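Antisigma-factor antagonist, STAS (PDB 3OIZ) probably transports sulfate or related anions across the membrane as a SulP-like protein, of which this piece is the STAS domain, probably regulatory in role. Local coordinates at residues 49-54 / 63-68. Numbering follows the deposited sequence.
Sequences IDVSRA and QALDMA
Leu65 reaches from helix 59-74 toward the sheet and lays its CD1 methyl over the shallow dip between Ile49 and Val51, two residues on the same face of strand 46-51. This is the beta-alpha layering of the STAS domain, where helices pack on one face of a mixed sheet; strand 46-51 lies inside that sheet, bonded through its backbone to strands 17-23 and 78-82. Strand 49-51 and helix 63-68 run nearly antiparallel (161°), their axes 11.2 Å apart at closest approach, a gap spanned mainly by Ile49, Val51 and Leu65. The bump is the isobutyl end of Leu65: with CG anti to its backbone N (chi1 176°), CD1 comes 3.9 Å from Ile49 CG2 and 4.3 Å from Val51 CG1. Ile49 and Leu65 pass alongside each other in opposite directions, flank against flank. The longer branch of Ile49 is extended and carries CD1 on past Leu65 to the low surface over Ala68, one helical turn further along, where it lies 4.4 Å from Ala68 CB. Phe34, Ile81 and Met84 also pack on Leu65, so the contact belongs to the domain's buried apolar core. Asp50, between Ile49 and Val51 in sequence, points away from the helix and shapes the corner that follows: its OD1 closes an Asx turn by accepting from Ser52 N at 2.9 Å, and its syn lone pair meets Ser52 OG at 2.6 Å.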
ATOM      1  N   ILE A  49       1.989   5.485  -0.273  1.00 22.87           N
ATOM      2  CA  ILE A  49       1.750   4.219   0.459  1.00 22.09           C
ATOM      3  C   ILE A  49       2.900   4.023   1.429  1.00 21.99           C
ATOM      4  O   ILE A  49       4.048   3.777   1.019  1.00 23.16           O
ATOM      5  CB  ILE A  49       1.582   3.020  -0.485  1.00 22.20           C
ATOM      6  CG1 ILE A  49       0.468   3.293  -1.528  1.00 21.72           C
ATOM      7  CG2 ILE A  49       1.289   1.720   0.310  1.00 22.88           C
ATOM      8  CD1 ILE A  49       0.341   2.143  -2.515  1.00 23.02           C
ATOM      9  N   ASP A  50       2.581   4.136   2.718  1.00 21.17           N
ATOM     10  CA  ASP A  50       3.573   4.122   3.772  1.00 21.78           C
ATOM     11  C   ASP A  50       3.599   2.712   4.331  1.00 21.01           C
ATOM     12  O   ASP A  50       2.652   2.291   5.011  1.00 21.37           O
ATOM     13  CB  ASP A  50       3.218   5.159   4.856  1.00 22.56           C
ATOM     14  CG  ASP A  50       4.265   5.244   5.968  1.00 24.84           C
ATOM     15  OD1 ASP A  50       4.924   4.245   6.298  1.00 25.86           O
ATOM     16  OD2 ASP A  50       4.399   6.338   6.545  1.00 30.40           O
ATOM     17  N   VAL A  51       4.677   1.984   4.055  1.00 19.63           N
ATOM     18  CA  VAL A  51       4.828   0.619   4.589  1.00 18.50           C
ATOM     19  C   VAL A  51       5.921   0.534   5.701  1.00 19.62           C
ATOM     20  O   VAL A  51       6.376  -0.561   6.060  1.00 20.41           O
ATOM     21  CB  VAL A  51       5.114  -0.404   3.440  1.00 19.75           C
ATOM     22  CG1 VAL A  51       3.900  -0.484   2.509  1.00 20.92           C
ATOM     23  CG2 VAL A  51       6.418  -0.039   2.663  1.00 19.46           C
ATOM     24  N   SER A  52       6.285   1.670   6.278  1.00 20.93           N
ATOM     25  CA  SER A  52       7.373   1.726   7.286  1.00 22.12           C
ATOM     26  C   SER A  52       7.081   0.869   8.495  1.00 22.60           C
ATOM     27  O   SER A  52       8.013   0.404   9.161  1.00 23.57           O
ATOM     28  CB  SER A  52       7.627   3.170   7.742  1.00 24.17           C
ATOM     29  OG  SER A  52       6.471   3.717   8.380  1.00 24.93           O
ATOM     30  N   ARG A  53       5.787   0.675   8.781  1.00 23.23           N
ATOM     31  CA  ARG A  53       5.357  -0.088   9.951  1.00 23.73           C
ATOM     32  C   ARG A  53       4.871  -1.494   9.584  1.00 23.77           C
ATOM     33  O   ARG A  53       4.197  -2.172  10.380  1.00 26.13           O
ATOM     34  CB  ARG A  53       4.327   0.700  10.757  1.00 24.44           C
ATOM     35  CG  ARG A  53       4.991   1.986  11.204  1.00 27.40           C
ATOM     36  CD  ARG A  53       4.215   2.738  12.197  1.00 37.78           C
ATOM     37  NE  ARG A  53       4.852   4.023  12.500  1.00 43.17           N
ATOM     38  CZ  ARG A  53       4.582   4.729  13.602  1.00 46.27           C
ATOM     39  NH1 ARG A  53       3.703   4.254  14.500  1.00 48.93           N
ATOM     40  NH2 ARG A  53       5.187   5.893  13.822  1.00 46.92           N
ATOM     41  N   ALA A  54       5.232  -1.941   8.379  1.00 21.51           N
ATOM     42  CA  ALA A  54       4.800  -3.268   7.933  1.00 21.24           C
ATOM     43  C   ALA A  54       6.011  -4.156   7.659  1.00 20.42           C
ATOM     44  O   ALA A  54       7.138  -3.660   7.533  1.00 21.43           O
ATOM     45  CB  ALA A  54       3.964  -3.103   6.638  1.00 20.58           C
ATOM     46  N   GLN A  63       4.947  -8.053  -5.062  1.00 21.20           N
ATOM     47  CA  GLN A  63       4.267  -7.845  -6.369  1.00 21.13           C
ATOM     48  C   GLN A  63       2.892  -7.223  -6.160  1.00 21.42           C
ATOM     49  O   GLN A  63       2.445  -6.435  -7.018  1.00 22.15           O
ATOM     50  CB  GLN A  63       4.155  -9.194  -7.069  1.00 20.95           C
ATOM     51  CG  GLN A  63       5.513  -9.634  -7.621  1.00 21.93           C
ATOM     52  CD  GLN A  63       5.432 -11.025  -8.214  1.00 23.88           C
ATOM     53  OE1 GLN A  63       4.686 -11.889  -7.728  1.00 27.69           O
ATOM     54  NE2 GLN A  63       6.169 -11.255  -9.287  1.00 26.90           N
ATOM     55  N   ALA A  64       2.228  -7.546  -5.036  1.00 20.67           N
ATOM     56  CA  ALA A  64       0.927  -6.946  -4.725  1.00 20.20           C
ATOM     57  C   ALA A  64       1.082  -5.458  -4.446  1.00 20.64           C
ATOM     58  O   ALA A  64       0.276  -4.623  -4.936  1.00 21.05           O
ATOM     59  CB  ALA A  64       0.246  -7.684  -3.530  1.00 20.61           C
ATOM     60  N   LEU A  65       2.104  -5.097  -3.673  1.00 20.10           N
ATOM     61  CA  LEU A  65       2.367  -3.662  -3.453  1.00 20.07           C
ATOM     62  C   LEU A  65       2.637  -2.968  -4.800  1.00 20.74           C
ATOM     63  O   LEU A  65       2.109  -1.861  -5.085  1.00 20.17           O
ATOM     64  CB  LEU A  65       3.556  -3.514  -2.486  1.00 20.29           C
ATOM     65  CG  LEU A  65       4.055  -2.086  -2.210  1.00 20.93           C
ATOM     66  CD1 LEU A  65       2.960  -1.183  -1.627  1.00 21.86           C
ATOM     67  CD2 LEU A  65       5.283  -2.207  -1.240  1.00 22.03           C
ATOM     68  N   ASP A  66       3.455  -3.617  -5.628  1.00 20.94           N
ATOM     69  CA  ASP A  66       3.815  -3.037  -6.941  1.00 20.79           C
ATOM     70  C   ASP A  66       2.538  -2.849  -7.773  1.00 20.92           C
ATOM     71  O   ASP A  66       2.392  -1.845  -8.502  1.00 22.65           O
ATOM     72  CB  ASP A  66       4.765  -3.951  -7.691  1.00 20.77           C
ATOM     73  CG  ASP A  66       6.178  -3.977  -7.099  1.00 21.26           C
ATOM     74  OD1 ASP A  66       6.512  -3.125  -6.230  1.00 24.19           O
ATOM     75  OD2 ASP A  66       6.953  -4.892  -7.520  1.00 21.92           O
HETATM   76  N   MSE A  67       1.637  -3.830  -7.705  1.00 20.48           N
HETATM   77  CA  MSE A  67       0.380  -3.746  -8.442  1.00 22.73           C
HETATM   78  C   MSE A  67      -0.504  -2.602  -7.930  1.00 22.22           C
HETATM   79  O   MSE A  67      -1.150  -1.911  -8.741  1.00 23.33           O
HETATM   80  CB  MSE A  67      -0.368  -5.096  -8.415  1.00 23.92           C
HETATM   81  CG  MSE A  67      -1.654  -5.116  -9.246  1.00 27.99           C
HETATM   82 SE   MSE A  67      -1.315  -4.816 -11.136  0.75 35.38          SE
HETATM   83  CE  MSE A  67      -0.774  -6.622 -11.549  1.00 39.57           C
ATOM     84  N   ALA A  68      -0.542  -2.402  -6.600  1.00 20.96           N
ATOM     85  CA  ALA A  68      -1.350  -1.323  -6.040  1.00 21.66           C
ATOM     86  C   ALA A  68      -0.767   0.004  -6.566  1.00 20.94           C
ATOM     87  O   ALA A  68      -1.514   0.910  -7.002  1.00 22.93           O
ATOM     88  CB  ALA A  68      -1.307  -1.347  -4.533  1.00 22.02           C
TER